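Local atomic coordinates of penicillin-binding protein PbpB (Mycobacterium tuberculosis, PDB entry 6KGU), a protein that builds cross-linked peptidoglycan for the mycobacterial cell wall through a penicillin-sensitive transpeptidase domain that beta-lactam antibiotics such as aztreonam bind. Residues Q292-S296 with D306-G311; M313-G319 with L557-T562. All blocks are in the same frame, centred on the assembly; numbering follows the deposited sequence.

In the fold
Following the chain from the N terminus, contact 1 comes near the middle, in the transpeptidase domain. Contact 1 closes a short loop: 292-296 leads into strand 296-299, strand 302-305 follows, and 306-311 comes back against the first segment. Contact 2 then opens at 313-319, the entry to helix 317-323, and closes 238 residues later on the C-terminal tail 557-562, so the two stand in series and neither nests nor crosses. They nevertheless touch: Val293 N lies 2.9 Å from Met313 O, and Trp308 NE1 lies 3.0 Å from Tyr315 OH, both probable hydrogen bonds. Together they tie the short strand pair, helix 317-323 and the chain terminus into one continuous patch.

Contact 1: residues Q292-S296 with D306-G311; sequences QVPGS and DAWEHG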
loop_
_atom_site.group_PDB
_atom_site.type_symbol
_atom_site.label_atom_id
_atom_site.label_comp_id
_atom_site.label_asym_id
_atom_site.label_seq_id
_atom_site.Cartn_x
_atom_site.Cartn_y
_atom_site.Cartn_z
ATOM N N GLN A 292 10.694 1.758 -30.258
ATOM C CA GLN A 292 10.101 2.780 -31.114
ATOM C C GLN A 292 8.636 2.891 -30.712
ATOM O O GLN A 292 7.842 1.987 -30.993
ATOM C CB GLN A 292 10.236 2.423 -32.598
ATOM C CG GLN A 292 11.683 2.189 -33.075
ATOM C CD GLN A 292 12.593 3.377 -32.768
ATOM O OE1 GLN A 292 12.209 4.531 -32.941
ATOM N NE2 GLN A 292 13.803 3.089 -32.289
ATOM N N VAL A 293 8.275 3.984 -30.047
ATOM C CA VAL A 293 6.976 4.053 -29.386
ATOM C C VAL A 293 6.141 5.144 -30.060
ATOM O O VAL A 293 6.449 6.335 -29.923
ATOM C CB VAL A 293 7.138 4.307 -27.881
ATOM C CG1 VAL A 293 5.782 4.245 -27.154
ATOM C CG2 VAL A 293 8.137 3.280 -27.289
ATOM N N PRO A 294 5.095 4.789 -30.799
ATOM C CA PRO A 294 4.203 5.805 -31.376
ATOM C C PRO A 294 3.320 6.439 -30.315
ATOM O O PRO A 294 3.191 5.957 -29.189
ATOM C CB PRO A 294 3.357 5.016 -32.381
ATOM C CG PRO A 294 3.384 3.605 -31.868
ATOM C CD PRO A 294 4.756 3.426 -31.253
ATOM N N GLY A 295 2.658 7.528 -30.713
ATOM C CA GLY A 295 1.802 8.253 -29.788
ATOM C C GLY A 295 0.513 7.533 -29.471
ATOM O O GLY A 295 -0.116 7.822 -28.448
ATOM N N SER A 296 0.098 6.609 -30.327
ATOM C CA SER A 296 -1.124 5.869 -30.075
ATOM C C SER A 296 -1.068 4.598 -30.888
ATOM O O SER A 296 -0.336 4.512 -31.873
ATOM C CB SER A 296 -2.374 6.690 -30.430
ATOM O OG SER A 296 -2.257 7.244 -31.723
ATOM N N ASP A 306 -0.891 7.852 -25.416
ATOM C CA ASP A 306 -0.107 8.279 -24.269
ATOM C C ASP A 306 -0.655 9.595 -23.712
ATOM O O ASP A 306 -1.428 10.299 -24.358
ATOM C CB ASP A 306 1.363 8.400 -24.659
ATOM C CG ASP A 306 2.080 7.039 -24.664
ATOM O OD1 ASP A 306 1.497 6.049 -24.168
ATOM O OD2 ASP A 306 3.226 6.968 -25.139
ATOM N N ALA A 307 -0.268 9.916 -22.484
ATOM C CA ALA A 307 -0.803 11.110 -21.835
ATOM C C ALA A 307 -0.191 12.404 -22.361
ATOM O O ALA A 307 -0.521 13.482 -21.852
ATOM C CB ALA A 307 -0.599 11.031 -20.323
ATOM N N TRP A 308 0.710 12.325 -23.337
ATOM C CA TRP A 308 1.257 13.501 -23.994
ATOM C C TRP A 308 1.304 13.192 -25.480
ATOM O O TRP A 308 1.413 12.032 -25.876
ATOM C CB TRP A 308 2.652 13.902 -23.447
ATOM C CG TRP A 308 3.752 12.868 -23.624
ATOM C CD1 TRP A 308 4.807 12.935 -24.501
ATOM C CD2 TRP A 308 3.919 11.641 -22.892
ATOM N NE1 TRP A 308 5.602 11.818 -24.373
ATOM C CE2 TRP A 308 5.080 11.008 -23.394
ATOM C CE3 TRP A 308 3.193 11.011 -21.867
ATOM C CZ2 TRP A 308 5.535 9.768 -22.908
ATOM C CZ3 TRP A 308 3.648 9.776 -21.380
ATOM C CH2 TRP A 308 4.813 9.174 -21.901
ATOM N N GLU A 309 1.166 14.223 -26.306
ATOM C CA GLU A 309 1.177 14.000 -27.744
ATOM C C GLU A 309 2.624 13.823 -28.197
ATOM O O GLU A 309 3.504 14.587 -27.789
ATOM C CB GLU A 309 0.492 15.161 -28.478
ATOM C CG GLU A 309 -0.260 14.754 -29.771
ATOM C CD GLU A 309 -1.519 13.927 -29.519
ATOM O OE1 GLU A 309 -2.088 14.045 -28.414
ATOM O OE2 GLU A 309 -1.953 13.170 -30.427
ATOM N N HIS A 310 2.883 12.786 -28.995
ATOM C CA HIS A 310 4.242 12.570 -29.479
ATOM C C HIS A 310 4.208 11.644 -30.682
ATOM O O HIS A 310 3.289 10.834 -30.836
ATOM C CB HIS A 310 5.188 12.018 -28.382
ATOM C CG HIS A 310 4.890 10.616 -27.916
ATOM N ND1 HIS A 310 5.282 9.492 -28.615
ATOM C CD2 HIS A 310 4.309 10.159 -26.778
ATOM C CE1 HIS A 310 4.925 8.407 -27.947
ATOM N NE2 HIS A 310 4.331 8.783 -26.828
ATOM N N GLY A 311 5.201 11.808 -31.558
ATOM C CA GLY A 311 5.413 10.882 -32.653
ATOM C C GLY A 311 6.182 9.672 -32.165
ATOM O O GLY A 311 6.302 9.425 -30.963
#
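His310 is turned onto Gly295 by two torsions: chi1 of 68° sets CG between the backbone N and the carbonyl carbon, and chi2 of 80° lays the ring beneath the glycine. Gly295 CA stands over one ring face, 3.9 Å from the centroid and 20° off the ring normal, which qualifies as a CH-pi contact. At the ring edge, near its plane, His310 CE1 comes within 3.2 Å of Val293 O. Pro294 O approaches the same CE1 obliquely, also at 3.2 Å, so two carbonyl oxygens crowd one polarised C-H. Val293 CG1 packs against His310 CE1 as well, 4.3 Å away.

The ring's rotation is fixed by two nearly straight in-plane bonds. NE2 of His310 donates to Asp306 OD2 at 2.7 Å, using the anti lone pair of the carboxylate, while ND1 donates to Gly311 O at 2.6 Å. Since both nitrogens act as donors, the geometry is consistent with a protonated imidazole, which the carboxylate and the surrounding carbonyls would favour. Asp306 is itself held from elsewhere: Ser325 OG also bonds OD2, and Val327 N bonds OD1. Its backbone joins the segments directly, Asp306 N donating to Gly295 O at 3.1 Å.

The backbone bond pins together the two ends of the chain that flank strands 296-299 and 302-305, and the same Asp306 takes His310 NE2 on its carboxylate, which links the two interactions through one residue. The arrangement borders the beta-lactam pocket of a penicillin-binding transpeptidase, where neighbouring Ala307 touches the bound aztreonam.

Contact 2: residues M313-G319 with L557-T562; sequences MPYTTTG and LVLQAT
Thr316 OG1 is gripped from both segments: it donates to Val558 O at 2.7 Å and accepts from Gly319 N at 2.9 Å. The second bond makes Thr316 the N-cap of helix 317-323, so one hydroxyl both caps the helix and fastens it to the C-terminal tail. A chi1 of 59°, placing OG1 between the backbone N and the carbonyl carbon, is what lets it serve the two.

Leu559 O is a second shared acceptor. Thr316 N donates to it at 3.0 Å from well above the carbonyl plane, 53° out, rather than along a lone pair. Gly319 CA adds a C-H...O contact of 3.2 Å to Leu559 O, and Tyr315 CA makes a longer one. Glycine's bare alpha carbon permits this close approach at the first turn of the helix. Two residues further along the tail, Ala561 N donates to Pro314 O at 2.9 Å, nearly straight, and the flanking bonds define a single beta bridge between Tyr315 and Gln560. Pro314, centre of an inverse gamma turn, presents its ring to the chain end, with CG 3.6 Å from Thr562 O.

Beyond the bridge the extended Gln560 side chain runs at a slant across the edge of the Tyr315 ring, its amide plane turned 68° from the ring plane. Its OE1 meets the ring at the edge, in plane, 3.8 Å from Tyr315 CE1. The phenol OH is bonded to Trp308 NE1 and also to a water, and that same water donates to Gln560 OE1 at 3.3 Å.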
loop_
_atom_site.group_PDB
_atom_site.type_symbol
_atom_site.label_atom_id
_atom_site.label_comp_id
_atom_site.label_asym_id
_atom_site.label_seq_id
_atom_site.Cartn_x
_atom_site.Cartn_y
_atom_site.Cartn_z
ATOM N N MET A 313 8.871 7.783 -30.709
ATOM C CA MET A 313 9.958 8.155 -29.818
ATOM C C MET A 313 10.853 6.961 -29.509
ATOM O O MET A 313 10.352 5.865 -29.228
ATOM C CB MET A 313 9.414 8.717 -28.504
ATOM C CG MET A 313 8.818 10.116 -28.619
ATOM S SD MET A 313 10.107 11.359 -28.832
ATOM C CE MET A 313 10.185 11.487 -30.587
ATOM N N PRO A 314 12.202 7.163 -29.517
ATOM C CA PRO A 314 13.150 6.101 -29.126
ATOM C C PRO A 314 13.274 5.960 -27.610
ATOM O O PRO A 314 14.355 6.106 -27.032
ATOM C CB PRO A 314 14.453 6.578 -29.781
ATOM C CG PRO A 314 14.353 8.104 -29.682
ATOM C CD PRO A 314 12.880 8.427 -29.856
ATOM N N TYR A 315 12.145 5.704 -26.941
ATOM C CA TYR A 315 12.194 5.394 -25.519
ATOM C C TYR A 315 12.890 4.054 -25.318
ATOM O O TYR A 315 12.664 3.103 -26.067
ATOM C CB TYR A 315 10.783 5.338 -24.916
ATOM C CG TYR A 315 9.998 6.633 -25.029
ATOM C CD1 TYR A 315 10.621 7.867 -24.871
ATOM C CD2 TYR A 315 8.635 6.616 -25.303
ATOM C CE1 TYR A 315 9.900 9.051 -24.989
ATOM C CE2 TYR A 315 7.912 7.791 -25.425
ATOM C CZ TYR A 315 8.548 9.002 -25.269
ATOM O OH TYR A 315 7.825 10.168 -25.392
ATOM N N THR A 316 13.745 3.981 -24.312
ATOM C CA THR A 316 14.193 2.676 -23.867
ATOM C C THR A 316 13.073 1.994 -23.089
ATOM O O THR A 316 12.077 2.611 -22.711
ATOM C CB THR A 316 15.429 2.778 -22.977
ATOM O OG1 THR A 316 15.116 3.581 -21.831
ATOM C CG2 THR A 316 16.623 3.378 -23.749
ATOM N N THR A 317 13.250 0.696 -22.844
ATOM C CA THR A 317 12.357 -0.006 -21.931
ATOM C C THR A 317 12.310 0.703 -20.580
ATOM O O THR A 317 11.232 0.941 -20.019
ATOM C CB THR A 317 12.822 -1.454 -21.800
ATOM O OG1 THR A 317 12.616 -2.108 -23.058
ATOM C CG2 THR A 317 12.073 -2.185 -20.713
ATOM N N THR A 318 13.480 1.078 -20.061
ATOM C CA THR A 318 13.530 1.895 -18.845
ATOM C C THR A 318 12.675 3.151 -18.981
ATOM O O THR A 318 11.843 3.447 -18.114
ATOM C CB THR A 318 14.990 2.236 -18.532
ATOM O OG1 THR A 318 15.656 1.038 -18.114
ATOM C CG2 THR A 318 15.107 3.288 -17.421
ATOM N N GLY A 319 12.822 3.870 -20.097
ATOM C CA GLY A 319 12.046 5.078 -20.299
ATOM C C GLY A 319 10.551 4.850 -20.424
ATOM O O GLY A 319 9.760 5.728 -20.076
ATOM N N LEU A 557 20.414 7.194 -15.643
ATOM C CA LEU A 557 19.729 6.217 -16.479
ATOM C C LEU A 557 19.262 6.882 -17.765
ATOM O O LEU A 557 18.924 8.072 -17.791
ATOM C CB LEU A 557 18.536 5.607 -15.732
ATOM C CG LEU A 557 18.767 4.879 -14.393
ATOM C CD1 LEU A 557 19.054 5.827 -13.221
ATOM C CD2 LEU A 557 17.581 4.003 -14.035
ATOM N N VAL A 558 19.243 6.111 -18.846
ATOM C CA VAL A 558 18.783 6.607 -20.136
ATOM C C VAL A 558 17.356 6.133 -20.370
ATOM O O VAL A 558 17.097 4.925 -20.499
ATOM C CB VAL A 558 19.702 6.164 -21.281
ATOM C CG1 VAL A 558 19.143 6.690 -22.590
ATOM C CG2 VAL A 558 21.132 6.674 -21.040
ATOM N N LEU A 559 16.441 7.095 -20.455
ATOM C CA LEU A 559 15.030 6.865 -20.730
ATOM C C LEU A 559 14.680 7.078 -22.190
ATOM O O LEU A 559 13.701 6.502 -22.685
ATOM C CB LEU A 559 14.160 7.811 -19.889
ATOM C CG LEU A 559 14.099 7.678 -18.358
ATOM C CD1 LEU A 559 15.457 7.922 -17.692
ATOM C CD2 LEU A 559 13.039 8.645 -17.795
ATOM N N GLN A 560 15.463 7.904 -22.874
ATOM C CA GLN A 560 15.195 8.292 -24.250
ATOM C C GLN A 560 16.531 8.316 -24.973
ATOM O O GLN A 560 17.458 9.003 -24.536
ATOM C CB GLN A 560 14.519 9.661 -24.287
ATOM C CG GLN A 560 13.984 10.099 -25.611
ATOM C CD GLN A 560 13.340 11.477 -25.514
ATOM O OE1 GLN A 560 12.581 11.759 -24.584
ATOM N NE2 GLN A 560 13.656 12.345 -26.468
ATOM N N ALA A 561 16.633 7.545 -26.045
ATOM C CA ALA A 561 17.861 7.424 -26.811
ATOM C C ALA A 561 17.917 8.559 -27.836
ATOM O O ALA A 561 17.204 9.556 -27.712
ATOM C CB ALA A 561 17.925 6.034 -27.460
ATOM N N THR A 562 18.751 8.415 -28.858
ATOM C CA THR A 562 18.765 9.351 -29.980
ATOM C C THR A 562 17.635 8.998 -30.941
ATOM O O THR A 562 16.937 9.877 -31.450
ATOM C CB THR A 562 20.127 9.326 -30.727
ATOM O OG1 THR A 562 21.187 9.616 -29.804
ATOM C CG2 THR A 562 20.157 10.352 -31.861
HETATM O O HOH W 1 9.442 12.531 -24.115
#